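Local coordinates for protein spaetzle C-106 (Drosophila melanogaster, PDB 3E07) that acts, once activated, as the disulfide-linked dimeric cytokine that binds and switches on the Toll receptor in dorsal-ventral patterning and antifungal defence, at residues A[9-14]-A[46-51]; A[40-45]-A[91-96]; A[71-76]-A[95-100]. All blocks are in the same frame, centred on the assembly; numbering follows the deposited sequence.

Contact 1 (A[9-14]-A[46-51]); sequences LCRSIR and ECEGAD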
ATOM      1  N   LEU A   9      -3.072   3.339  12.654  1.00 46.64           N
ATOM      2  CA  LEU A   9      -3.843   4.570  12.828  1.00 45.94           C
ATOM      3  C   LEU A   9      -5.105   4.642  11.970  1.00 36.13           C
ATOM      4  O   LEU A   9      -6.019   5.420  12.249  1.00 35.98           O
ATOM      5  CB  LEU A   9      -2.948   5.772  12.535  1.00 50.01           C
ATOM      6  CG  LEU A   9      -1.731   5.873  13.460  1.00 48.77           C
ATOM      7  CD1 LEU A   9      -0.770   6.899  12.928  1.00 44.01           C
ATOM      8  CD2 LEU A   9      -2.183   6.233  14.862  1.00 49.79           C
ATOM      9  N   CYS A  10      -5.149   3.822  10.928  1.00 36.90           N
ATOM     10  CA  CYS A  10      -6.294   3.781  10.034  1.00 43.94           C
ATOM     11  C   CYS A  10      -6.753   2.349   9.795  1.00 57.19           C
ATOM     12  O   CYS A  10      -5.967   1.491   9.398  1.00 70.83           O
ATOM     13  CB  CYS A  10      -5.943   4.454   8.700  1.00 33.58           C
ATOM     14  SG  CYS A  10      -5.710   6.252   8.859  1.00 59.46           S
ATOM     15  N   ARG A  11      -8.028   2.095  10.051  1.00 54.45           N
ATOM     16  CA  ARG A  11      -8.580   0.772   9.840  1.00 56.18           C
ATOM     17  C   ARG A  11      -8.770   0.518   8.346  1.00 49.80           C
ATOM     18  O   ARG A  11      -9.262   1.383   7.607  1.00 36.50           O
ATOM     19  CB  ARG A  11      -9.923   0.639  10.558  1.00 67.48           C
ATOM     20  CG  ARG A  11      -9.826   0.471  12.068  1.00 80.50           C
ATOM     21  CD  ARG A  11     -11.211   0.229  12.639  1.00 94.46           C
ATOM     22  NE  ARG A  11     -11.972  -0.684  11.788  1.00105.67           N
ATOM     23  CZ  ARG A  11     -13.167  -1.185  12.092  1.00106.81           C
ATOM     24  NH1 ARG A  11     -13.753  -0.868  13.239  1.00105.03           N
ATOM     25  NH2 ARG A  11     -13.777  -2.005  11.246  1.00104.35           N
ATOM     26  N   SER A  12      -8.375  -0.670   7.899  1.00 40.96           N
ATOM     27  CA  SER A  12      -8.517  -1.023   6.495  1.00 45.62           C
ATOM     28  C   SER A  12      -8.831  -2.503   6.308  1.00 47.74           C
ATOM     29  O   SER A  12      -8.611  -3.318   7.205  1.00 48.16           O
ATOM     30  CB  SER A  12      -7.242  -0.651   5.736  1.00 42.87           C
ATOM     31  OG  SER A  12      -6.112  -1.162   6.405  1.00 45.95           O
ATOM     32  N   ILE A  13      -9.354  -2.842   5.138  1.00 49.73           N
ATOM     33  CA  ILE A  13      -9.707  -4.220   4.830  1.00 50.96           C
ATOM     34  C   ILE A  13      -8.855  -4.802   3.708  1.00 43.61           C
ATOM     35  O   ILE A  13      -8.915  -4.326   2.571  1.00 43.36           O
ATOM     36  CB  ILE A  13     -11.192  -4.336   4.393  1.00 51.39           C
ATOM     37  CG1 ILE A  13     -12.109  -3.736   5.463  1.00 59.41           C
ATOM     38  CG2 ILE A  13     -11.550  -5.797   4.143  1.00 58.07           C
ATOM     39  CD1 ILE A  13     -12.082  -4.467   6.805  1.00 55.98           C
ATOM     40  N   ARG A  14      -8.052  -5.815   4.035  1.00 36.03           N
ATOM     41  CA  ARG A  14      -7.229  -6.509   3.039  1.00 43.30           C
ATOM     42  C   ARG A  14      -8.155  -7.591   2.470  1.00 42.03           C
ATOM     43  O   ARG A  14      -8.707  -8.392   3.226  1.00 37.54           O
ATOM     44  CB  ARG A  14      -6.013  -7.155   3.709  1.00 43.34           C
ATOM     45  CG  ARG A  14      -4.761  -6.288   3.796  1.00 52.07           C
ATOM     46  CD  ARG A  14      -3.824  -6.613   2.634  1.00 63.12           C
ATOM     47  NE  ARG A  14      -2.415  -6.637   3.029  1.00 67.42           N
ATOM     48  CZ  ARG A  14      -1.424  -7.052   2.243  1.00 71.25           C
ATOM     49  NH1 ARG A  14      -0.176  -7.036   2.683  1.00 66.88           N
ATOM     50  NH2 ARG A  14      -1.682  -7.494   1.019  1.00 77.43           N
ATOM     51  N   GLU A  46      -8.399  -1.720   1.259  1.00 34.70           N
ATOM     52  CA  GLU A  46      -9.291  -0.562   1.255  1.00 35.99           C
ATOM     53  C   GLU A  46      -9.315   0.099   2.624  1.00 37.95           C
ATOM     54  O   GLU A  46      -9.233  -0.584   3.646  1.00 35.65           O
ATOM     55  CB  GLU A  46     -10.727  -0.984   0.939  1.00 44.48           C
ATOM     56  CG  GLU A  46     -10.983  -1.533  -0.437  1.00 65.07           C
ATOM     57  CD  GLU A  46     -12.432  -1.964  -0.599  1.00 86.30           C
ATOM     58  OE1 GLU A  46     -12.836  -2.954   0.054  1.00 86.73           O
ATOM     59  OE2 GLU A  46     -13.173  -1.306  -1.363  1.00 95.11           O
ATOM     60  N   CYS A  47      -9.439   1.421   2.654  1.00 32.42           N
ATOM     61  CA  CYS A  47      -9.551   2.118   3.929  1.00 36.00           C
ATOM     62  C   CYS A  47     -10.943   1.801   4.468  1.00 39.76           C
ATOM     63  O   CYS A  47     -11.903   1.739   3.701  1.00 44.91           O
ATOM     64  CB  CYS A  47      -9.474   3.631   3.742  1.00 35.47           C
ATOM     65  SG  CYS A  47      -7.829   4.396   3.610  1.00 59.70           S
ATOM     66  N   GLU A  48     -11.062   1.600   5.775  1.00 51.86           N
ATOM     67  CA  GLU A  48     -12.373   1.327   6.347  1.00 71.76           C
ATOM     68  C   GLU A  48     -13.122   2.659   6.410  1.00 72.32           C
ATOM     69  O   GLU A  48     -14.342   2.711   6.301  1.00 72.54           O
ATOM     70  CB  GLU A  48     -12.240   0.727   7.749  1.00 86.63           C
ATOM     71  CG  GLU A  48     -13.524   0.087   8.256  1.00103.01           C
ATOM     72  CD  GLU A  48     -13.885  -1.182   7.493  1.00114.07           C
ATOM     73  OE1 GLU A  48     -13.825  -1.166   6.246  1.00114.23           O
ATOM     74  OE2 GLU A  48     -14.239  -2.193   8.142  1.00119.10           O
ATOM     75  N   GLY A  49     -12.369   3.738   6.576  1.00 71.63           N
ATOM     76  CA  GLY A  49     -12.964   5.057   6.638  1.00 68.22           C
ATOM     77  C   GLY A  49     -12.031   6.114   6.079  1.00 62.40           C
ATOM     78  O   GLY A  49     -11.473   6.913   6.825  1.00 61.60           O
ATOM     79  N   ALA A  50     -11.851   6.115   4.762  1.00 54.71           N
ATOM     80  CA  ALA A  50     -10.978   7.099   4.133  1.00 57.64           C
ATOM     81  C   ALA A  50     -11.574   8.486   4.328  1.00 57.98           C
ATOM     82  O   ALA A  50     -12.796   8.644   4.354  1.00 56.43           O
ATOM     83  CB  ALA A  50     -10.814   6.795   2.636  1.00 51.96           C
ATOM     84  N   ASP A  51     -10.706   9.482   4.469  1.00 47.76           N
ATOM     85  CA  ASP A  51     -11.123  10.870   4.661  1.00 54.25           C
ATOM     86  C   ASP A  51     -11.632  11.157   6.070  1.00 51.71           C
ATOM     87  O   ASP A  51     -11.921  12.299   6.415  1.00 49.00           O
ATOM     88  CB  ASP A  51     -12.163  11.274   3.610  1.00 48.51           C
ATOM     89  CG  ASP A  51     -11.588  11.262   2.194  1.00 65.49           C
ATOM     90  OD1 ASP A  51     -10.438  11.731   2.012  1.00 47.79           O
ATOM     91  OD2 ASP A  51     -12.279  10.790   1.263  1.00 65.04           O
TER
HETATM   92  O   HOH W   1      -9.696   4.230   7.372  1.00 36.53           O
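The guanidinium of Arg11 and the carboxylate of Glu48 meet at a slant, their planes 48° apart, and Glu48 OE2 comes in obliquely. The salt bridge rests on Arg11 NH2 and Glu48 OE2 at 3.1 Å, with a bent, weak hydrogen bond inside it. Ile13 lies over one face of the carboxylate, with CD1 3.4 Å from Glu48 OE2, while Arg11 NH2 arrives near the carboxylate plane, beyond OE2. The bend in the Glu48 chain (chi2 69°) turns the carboxylate so that OE2 meets Arg11 NH2 while its face lies against Ile13. Glu48 CB meanwhile rests 3.6 Å from Arg11 CB, so the two chains touch at their roots as well as at their charges.

Next to this pair the backbones join as antiparallel strands. Ile13 and Glu46 form a hydrogen-bonded pair, with Glu46 N giving a straight 3.0 Å bond to Ile13 O. Glu48 N then binds Arg11 O at 2.6 Å, and a water donates to the same oxygen while accepting from Gly49 N, so Arg11 O is gripped twice where the strands 12-17 and 39-47 come apart.

The disulfides Cys10–Cys68 and Cys47–Cys99 tie both segments to the rest of the cystine-knot domain. With its charged pair on the surface and a weak bond within it, the contact probably owes its order more to the backbone bonds and neighbouring disulfides than to the ion pair.

Contact 2 (A[40-45]-A[91-96]); sequences QAIQIE and NSFKIP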
ATOM      1  N   GLN A  40      -7.071 -15.329 -11.797  1.00 62.75           N
ATOM      2  CA  GLN A  40      -6.213 -14.358 -11.149  1.00 65.41           C
ATOM      3  C   GLN A  40      -7.070 -13.551 -10.191  1.00 58.94           C
ATOM      4  O   GLN A  40      -8.114 -13.011 -10.565  1.00 52.15           O
ATOM      5  CB  GLN A  40      -5.585 -13.429 -12.184  1.00 73.38           C
ATOM      6  CG  GLN A  40      -4.550 -12.483 -11.614  1.00 81.99           C
ATOM      7  CD  GLN A  40      -4.674 -11.083 -12.183  1.00 88.86           C
ATOM      8  OE1 GLN A  40      -3.689 -10.348 -12.273  1.00 87.64           O
ATOM      9  NE2 GLN A  40      -5.894 -10.700 -12.559  1.00 88.64           N
ATOM     10  N   ALA A  41      -6.640 -13.496  -8.941  1.00 49.25           N
ATOM     11  CA  ALA A  41      -7.362 -12.739  -7.945  1.00 48.29           C
ATOM     12  C   ALA A  41      -6.382 -11.683  -7.466  1.00 47.43           C
ATOM     13  O   ALA A  41      -5.211 -11.973  -7.221  1.00 46.62           O
ATOM     14  CB  ALA A  41      -7.802 -13.644  -6.804  1.00 45.51           C
ATOM     15  N   ILE A  42      -6.871 -10.460  -7.334  1.00 41.71           N
ATOM     16  CA  ILE A  42      -6.025  -9.349  -6.935  1.00 49.03           C
ATOM     17  C   ILE A  42      -6.150  -8.975  -5.467  1.00 42.24           C
ATOM     18  O   ILE A  42      -7.250  -8.710  -4.982  1.00 36.95           O
ATOM     19  CB  ILE A  42      -6.355  -8.110  -7.806  1.00 46.95           C
ATOM     20  CG1 ILE A  42      -6.071  -8.438  -9.275  1.00 48.85           C
ATOM     21  CG2 ILE A  42      -5.555  -6.898  -7.341  1.00 36.59           C
ATOM     22  CD1 ILE A  42      -6.530  -7.379 -10.247  1.00 51.69           C
ATOM     23  N   GLN A  43      -5.020  -8.959  -4.765  1.00 37.90           N
ATOM     24  CA  GLN A  43      -4.994  -8.576  -3.353  1.00 34.90           C
ATOM     25  C   GLN A  43      -5.125  -7.064  -3.195  1.00 37.00           C
ATOM     26  O   GLN A  43      -4.307  -6.320  -3.732  1.00 43.02           O
ATOM     27  CB  GLN A  43      -3.679  -9.000  -2.710  1.00 35.45           C
ATOM     28  CG  GLN A  43      -3.655 -10.406  -2.156  1.00 46.60           C
ATOM     29  CD  GLN A  43      -2.332 -10.726  -1.505  1.00 46.64           C
ATOM     30  OE1 GLN A  43      -1.615  -9.826  -1.066  1.00 44.74           O
ATOM     31  NE2 GLN A  43      -2.004 -12.011  -1.423  1.00 41.89           N
ATOM     32  N   ILE A  44      -6.144  -6.602  -2.474  1.00 33.70           N
ATOM     33  CA  ILE A  44      -6.296  -5.169  -2.273  1.00 35.64           C
ATOM     34  C   ILE A  44      -6.460  -4.761  -0.814  1.00 41.63           C
ATOM     35  O   ILE A  44      -6.777  -5.586   0.046  1.00 44.04           O
ATOM     36  CB  ILE A  44      -7.486  -4.582  -3.073  1.00 36.66           C
ATOM     37  CG1 ILE A  44      -8.817  -4.916  -2.401  1.00 40.29           C
ATOM     38  CG2 ILE A  44      -7.441  -5.085  -4.489  1.00 32.08           C
ATOM     39  CD1 ILE A  44     -10.026  -4.261  -3.071  1.00 37.14           C
ATOM     40  N   GLU A  45      -6.197  -3.485  -0.541  1.00 33.07           N
ATOM     41  CA  GLU A  45      -6.362  -2.937   0.793  1.00 36.64           C
ATOM     42  C   GLU A  45      -7.194  -1.669   0.710  1.00 41.26           C
ATOM     43  O   GLU A  45      -6.747  -0.661   0.156  1.00 39.28           O
ATOM     44  CB  GLU A  45      -5.025  -2.598   1.445  1.00 35.38           C
ATOM     45  CG  GLU A  45      -5.245  -1.937   2.799  1.00 49.07           C
ATOM     46  CD  GLU A  45      -4.007  -1.879   3.662  1.00 62.28           C
ATOM     47  OE1 GLU A  45      -3.418  -2.952   3.918  1.00 70.08           O
ATOM     48  OE2 GLU A  45      -3.631  -0.765   4.096  1.00 55.29           O
ATOM     49  N   ASN A  91      -3.464   3.235 -18.541  1.00 47.26           N
ATOM     50  CA  ASN A  91      -4.884   3.259 -18.875  1.00 48.91           C
ATOM     51  C   ASN A  91      -5.711   2.128 -18.275  1.00 55.61           C
ATOM     52  O   ASN A  91      -6.766   1.779 -18.802  1.00 53.16           O
ATOM     53  CB  ASN A  91      -5.063   3.270 -20.401  1.00 52.21           C
ATOM     54  CG  ASN A  91      -4.612   1.970 -21.050  1.00 59.04           C
ATOM     55  OD1 ASN A  91      -4.142   1.053 -20.377  1.00 58.13           O
ATOM     56  ND2 ASN A  91      -4.758   1.887 -22.364  1.00 61.00           N
ATOM     57  N   SER A  92      -5.245   1.547 -17.178  1.00 50.45           N
ATOM     58  CA  SER A  92      -6.015   0.488 -16.549  1.00 54.67           C
ATOM     59  C   SER A  92      -6.792   1.064 -15.355  1.00 53.74           C
ATOM     60  O   SER A  92      -6.901   2.276 -15.211  1.00 49.81           O
ATOM     61  CB  SER A  92      -5.088  -0.641 -16.104  1.00 52.93           C
ATOM     62  OG  SER A  92      -5.841  -1.776 -15.733  1.00 55.68           O
ATOM     63  N   PHE A  93      -7.344   0.195 -14.515  1.00 53.30           N
ATOM     64  CA  PHE A  93      -8.099   0.618 -13.336  1.00 52.82           C
ATOM     65  C   PHE A  93      -7.167   0.763 -12.121  1.00 54.93           C
ATOM     66  O   PHE A  93      -6.120   0.124 -12.053  1.00 50.32           O
ATOM     67  CB  PHE A  93      -9.186  -0.416 -13.037  1.00 58.24           C
ATOM     68  CG  PHE A  93      -8.686  -1.828 -13.069  1.00 67.44           C
ATOM     69  CD1 PHE A  93      -7.871  -2.312 -12.055  1.00 57.08           C
ATOM     70  CD2 PHE A  93      -8.972  -2.656 -14.147  1.00 73.74           C
ATOM     71  CE1 PHE A  93      -7.341  -3.603 -12.114  1.00 77.21           C
ATOM     72  CE2 PHE A  93      -8.447  -3.949 -14.215  1.00 76.18           C
ATOM     73  CZ  PHE A  93      -7.630  -4.421 -13.197  1.00 76.63           C
ATOM     74  N   LYS A  94      -7.553   1.603 -11.164  1.00 28.40           N
ATOM     75  CA  LYS A  94      -6.741   1.811  -9.975  1.00 36.07           C
ATOM     76  C   LYS A  94      -6.986   0.709  -8.960  1.00 35.85           C
ATOM     77  O   LYS A  94      -8.115   0.244  -8.788  1.00 34.53           O
ATOM     78  CB  LYS A  94      -7.021   3.197  -9.374  1.00 34.43           C
ATOM     79  CG  LYS A  94      -6.277   4.318 -10.114  1.00 27.29           C
ATOM     80  CD  LYS A  94      -6.665   5.679  -9.616  1.00 27.05           C
ATOM     81  CE  LYS A  94      -5.992   6.750 -10.432  1.00 42.77           C
ATOM     82  NZ  LYS A  94      -6.373   8.105  -9.948  1.00 48.83           N
ATOM     83  N   ILE A  95      -5.917   0.292  -8.291  1.00 37.69           N
ATOM     84  CA  ILE A  95      -5.980  -0.790  -7.322  1.00 41.97           C
ATOM     85  C   ILE A  95      -5.716  -0.318  -5.905  1.00 29.15           C
ATOM     86  O   ILE A  95      -4.590   0.020  -5.569  1.00 40.63           O
ATOM     87  CB  ILE A  95      -4.944  -1.874  -7.695  1.00 40.66           C
ATOM     88  CG1 ILE A  95      -5.314  -2.458  -9.060  1.00 30.98           C
ATOM     89  CG2 ILE A  95      -4.855  -2.943  -6.602  1.00 30.37           C
ATOM     90  CD1 ILE A  95      -4.154  -3.165  -9.758  1.00 30.16           C
ATOM     91  N   PRO A  96      -6.756  -0.299  -5.053  1.00 33.27           N
ATOM     92  CA  PRO A  96      -6.606   0.140  -3.655  1.00 30.44           C
ATOM     93  C   PRO A  96      -5.472  -0.690  -3.078  1.00 29.94           C
ATOM     94  O   PRO A  96      -5.542  -1.921  -3.055  1.00 36.87           O
ATOM     95  CB  PRO A  96      -7.960  -0.203  -3.037  1.00 35.20           C
ATOM     96  CG  PRO A  96      -8.902  -0.083  -4.217  1.00 32.18           C
ATOM     97  CD  PRO A  96      -8.121  -0.790  -5.305  1.00 29.68           C
TER
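Ile95 CG2 is the apolar centre: it touches Ile44 CG2 at 4.0 Å and Ile42 CG2 at 4.1 Å, methyl against methyl. The two partners come from alternate residues of strand 39-47 and point the same way, across to strand 94-104. Ile42 and Ile95 cross at about a right angle. With Ile95 CG1 beside the backbone N (chi1 -63°), CG2 is left opposite that N and meets both isoleucines. CG1 turns instead to the edge of the Phe93 ring, in the ring plane, and Ile42 CD1 reaches the same ring obliquely at Phe93 CE1, 4.3 Å away.

Toward the other end Pro96 takes over. Its CB packs 3.4 Å from Glu45 O, and its carbonyl oxygen lies 3.3 Å from Ile44 CB. The polar edge is a single hydrogen bond, Glu45 N to Pro96 O at 3.0 Å, nearly straight at the hydrogen (166°), although the donor stands well above the carbonyl plane.

Beyond it, Glu45 OE2 accepts from Cys99 N and forms a salt bridge with Lys100 of the second subunit. The strand directions differ by 63°, and one backbone bond replaces the regular series of a sheet. This is therefore mainly side-chain packing between two separate sheets, greasy along most of its length and pinned at the Glu45 end by one backbone bond.

Contact 3 (A[71-76]-A[95-100]); sequences HYTQQT and IPSCCK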
ATOM      1  N   HIS A  71      -4.541   4.804  -0.846  1.00 28.48           N
ATOM      2  CA  HIS A  71      -3.487   4.818  -1.860  1.00 28.12           C
ATOM      3  C   HIS A  71      -3.799   3.759  -2.911  1.00 37.62           C
ATOM      4  O   HIS A  71      -4.479   2.772  -2.622  1.00 29.60           O
ATOM      5  CB  HIS A  71      -2.125   4.529  -1.230  1.00 28.40           C
ATOM      6  CG  HIS A  71      -1.543   5.692  -0.491  1.00 62.59           C
ATOM      7  ND1 HIS A  71      -0.363   5.616   0.218  1.00 61.81           N
ATOM      8  CD2 HIS A  71      -1.955   6.981  -0.388  1.00 62.54           C
ATOM      9  CE1 HIS A  71      -0.073   6.801   0.720  1.00 61.69           C
ATOM     10  NE2 HIS A  71      -1.026   7.647   0.366  1.00 61.08           N
ATOM     11  N   TYR A  72      -3.296   3.960  -4.126  1.00 32.49           N
ATOM     12  CA  TYR A  72      -3.526   3.021  -5.204  1.00 32.88           C
ATOM     13  C   TYR A  72      -2.254   2.752  -5.988  1.00 34.54           C
ATOM     14  O   TYR A  72      -1.332   3.552  -5.987  1.00 35.17           O
ATOM     15  CB  TYR A  72      -4.547   3.585  -6.197  1.00 32.74           C
ATOM     16  CG  TYR A  72      -5.857   4.057  -5.615  1.00 36.92           C
ATOM     17  CD1 TYR A  72      -6.967   3.212  -5.565  1.00 35.10           C
ATOM     18  CD2 TYR A  72      -6.003   5.363  -5.155  1.00 27.30           C
ATOM     19  CE1 TYR A  72      -8.185   3.656  -5.082  1.00 28.04           C
ATOM     20  CE2 TYR A  72      -7.219   5.817  -4.671  1.00 27.41           C
ATOM     21  CZ  TYR A  72      -8.310   4.955  -4.640  1.00 27.77           C
ATOM     22  OH  TYR A  72      -9.526   5.412  -4.190  1.00 33.85           O
ATOM     23  N   THR A  73      -2.231   1.610  -6.665  1.00 35.37           N
ATOM     24  CA  THR A  73      -1.149   1.243  -7.568  1.00 42.44           C
ATOM     25  C   THR A  73      -1.930   1.013  -8.875  1.00 38.80           C
ATOM     26  O   THR A  73      -3.169   0.972  -8.850  1.00 28.12           O
ATOM     27  CB  THR A  73      -0.456  -0.067  -7.166  1.00 50.06           C
ATOM     28  OG1 THR A  73      -1.400  -1.145  -7.211  1.00 59.23           O
ATOM     29  CG2 THR A  73       0.135   0.043  -5.770  1.00 42.71           C
ATOM     30  N   GLN A  74      -1.240   0.891 -10.008  1.00 43.52           N
ATOM     31  CA  GLN A  74      -1.939   0.656 -11.275  1.00 49.81           C
ATOM     32  C   GLN A  74      -1.026   0.085 -12.356  1.00 49.23           C
ATOM     33  O   GLN A  74       0.196   0.249 -12.289  1.00 52.04           O
ATOM     34  CB  GLN A  74      -2.626   1.945 -11.773  1.00 43.92           C
ATOM     35  CG  GLN A  74      -1.757   3.185 -11.844  1.00 41.49           C
ATOM     36  CD  GLN A  74      -2.519   4.432 -12.304  1.00 48.33           C
ATOM     37  OE1 GLN A  74      -3.057   4.478 -13.413  1.00 41.91           O
ATOM     38  NE2 GLN A  74      -2.557   5.449 -11.452  1.00 39.15           N
ATOM     39  N   GLN A  75      -1.615  -0.601 -13.337  1.00 47.78           N
ATOM     40  CA  GLN A  75      -0.821  -1.178 -14.426  1.00 50.98           C
ATOM     41  C   GLN A  75      -0.034  -0.063 -15.096  1.00 50.39           C
ATOM     42  O   GLN A  75      -0.607   0.951 -15.518  1.00 45.79           O
ATOM     43  CB  GLN A  75      -1.712  -1.859 -15.470  1.00 54.97           C
ATOM     44  CG  GLN A  75      -0.919  -2.648 -16.520  1.00 63.75           C
ATOM     45  CD  GLN A  75      -1.765  -3.074 -17.713  1.00 73.87           C
ATOM     46  OE1 GLN A  75      -2.208  -2.241 -18.511  1.00 75.92           O
ATOM     47  NE2 GLN A  75      -1.993  -4.376 -17.839  1.00 74.87           N
ATOM     48  N   THR A  76       1.276  -0.255 -15.194  1.00 46.25           N
ATOM     49  CA  THR A  76       2.150   0.748 -15.789  1.00 45.25           C
ATOM     50  C   THR A  76       2.978   0.206 -16.950  1.00 47.33           C
ATOM     51  O   THR A  76       3.904  -0.589 -16.755  1.00 48.27           O
ATOM     52  CB  THR A  76       3.121   1.315 -14.746  1.00 43.50           C
ATOM     53  OG1 THR A  76       2.390   1.728 -13.582  1.00 41.86           O
ATOM     54  CG2 THR A  76       3.867   2.501 -15.324  1.00 41.96           C
ATOM     55  N   ILE A  95      -5.917   0.292  -8.291  1.00 37.69           N
ATOM     56  CA  ILE A  95      -5.980  -0.790  -7.322  1.00 41.97           C
ATOM     57  C   ILE A  95      -5.716  -0.318  -5.905  1.00 29.15           C
ATOM     58  O   ILE A  95      -4.590   0.020  -5.569  1.00 40.63           O
ATOM     59  CB  ILE A  95      -4.944  -1.874  -7.695  1.00 40.66           C
ATOM     60  CG1 ILE A  95      -5.314  -2.458  -9.060  1.00 30.98           C
ATOM     61  CG2 ILE A  95      -4.855  -2.943  -6.602  1.00 30.37           C
ATOM     62  CD1 ILE A  95      -4.154  -3.165  -9.758  1.00 30.16           C
ATOM     63  N   PRO A  96      -6.756  -0.299  -5.053  1.00 33.27           N
ATOM     64  CA  PRO A  96      -6.606   0.140  -3.655  1.00 30.44           C
ATOM     65  C   PRO A  96      -5.472  -0.690  -3.078  1.00 29.94           C
ATOM     66  O   PRO A  96      -5.542  -1.921  -3.055  1.00 36.87           O
ATOM     67  CB  PRO A  96      -7.960  -0.203  -3.037  1.00 35.20           C
ATOM     68  CG  PRO A  96      -8.902  -0.083  -4.217  1.00 32.18           C
ATOM     69  CD  PRO A  96      -8.121  -0.790  -5.305  1.00 29.68           C
ATOM     70  N   SER A  97      -4.427  -0.029  -2.611  1.00 29.75           N
ATOM     71  CA  SER A  97      -3.279  -0.769  -2.136  1.00 30.24           C
ATOM     72  C   SER A  97      -2.789  -0.537  -0.724  1.00 32.05           C
ATOM     73  O   SER A  97      -2.132  -1.402  -0.155  1.00 35.51           O
ATOM     74  CB  SER A  97      -2.113  -0.520  -3.096  1.00 37.28           C
ATOM     75  OG  SER A  97      -1.801   0.872  -3.175  1.00 39.85           O
ATOM     76  N   CYS A  98      -3.111   0.608  -0.144  1.00 33.70           N
ATOM     77  CA  CYS A  98      -2.578   0.920   1.171  1.00 35.79           C
ATOM     78  C   CYS A  98      -3.429   2.013   1.802  1.00 36.13           C
ATOM     79  O   CYS A  98      -3.794   2.977   1.143  1.00 34.08           O
ATOM     80  CB  CYS A  98      -1.133   1.398   0.942  1.00 33.01           C
ATOM     81  SG  CYS A  98       0.038   1.773   2.287  1.00 77.74           S
ATOM     82  N   CYS A  99      -3.777   1.846   3.066  1.00 36.02           N
ATOM     83  CA  CYS A  99      -4.538   2.868   3.747  1.00 33.47           C
ATOM     84  C   CYS A  99      -3.602   3.422   4.799  1.00 31.60           C
ATOM     85  O   CYS A  99      -3.178   2.699   5.685  1.00 37.48           O
ATOM     86  CB  CYS A  99      -5.789   2.299   4.413  1.00 40.47           C
ATOM     87  SG  CYS A  99      -6.756   3.645   5.167  1.00 70.22           S
ATOM     88  N   LYS A 100      -3.248   4.694   4.699  1.00 31.09           N
ATOM     89  CA  LYS A 100      -2.355   5.270   5.689  1.00 33.83           C
ATOM     90  C   LYS A 100      -2.743   6.685   6.091  1.00 33.87           C
ATOM     91  O   LYS A 100      -3.506   7.368   5.392  1.00 33.35           O
ATOM     92  CB  LYS A 100      -0.905   5.230   5.193  1.00 36.47           C
ATOM     93  CG  LYS A 100      -0.643   5.966   3.911  1.00 46.62           C
ATOM     94  CD  LYS A 100       0.867   6.098   3.651  1.00 56.68           C
ATOM     95  CE  LYS A 100       1.548   4.759   3.399  1.00 59.49           C
ATOM     96  NZ  LYS A 100       3.010   4.929   3.110  1.00 66.71           N
TER
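His71 leaves its strand with CB 3.3 Å from Cys98 O and 3.9 Å from Cys98 CB, the two side chains on the same face of the sheet. Next, His71 CG passes 3.9 Å from Cys98 O. With CG beside the backbone N and opposite the carbonyl carbon (chi1 -77°), the ring swings toward Lys100, whose chain crosses it at about a right angle. ND1, CE1 and, at the tip, NE2 all lie by the CG and CD methylenes of Lys100, but the model sets ring and chain too close, so their exact spacing is doubtful. Cys98 SG stands obliquely to the ring and is bonded to Cys98 of the second subunit.

The strands run antiparallel with a classic beta bulge: Ser97 and Cys98 both face His71. His71 N binds Cys98 O, and Ser97 N binds His71 O at 2.8 Å, almost straight. Ser97 OG adds a weak bond to that same oxygen. Past the bulge, Thr73 and Ile95 exchange two backbone bonds, while on the opposite face Tyr72 CE1 touches Pro96 CG at 3.9 Å.

Lys100 NZ reaches Cys99 O and the Glu45 carboxylate of the second subunit. Backbone bonding thus holds the strand whose Cys98 and Lys100 both join the other chain.

In the fold
Contact 3 lies nearest the centre of the chain and is partly buried; contacts 1 and 2 are surface contacts. Contacts 1 and 3 join neighbouring strands within the two sheets, 12-17 with 39-47 and 65-80 with 94-104, and rely on backbone hydrogen bonds. Contact 2 bridges the two sheets, drawing on strand 39-47 from one and 94-104 from the other, and is mostly aliphatic. It shares Ile95 and Pro96 with contact 3, while the Cys47–Cys99 disulfide links contact 1 to contact 3 covalently. Charge is paired within the chain in contact 1, whereas contacts 2 and 3 supply opposite partners for salt bridges between subunits.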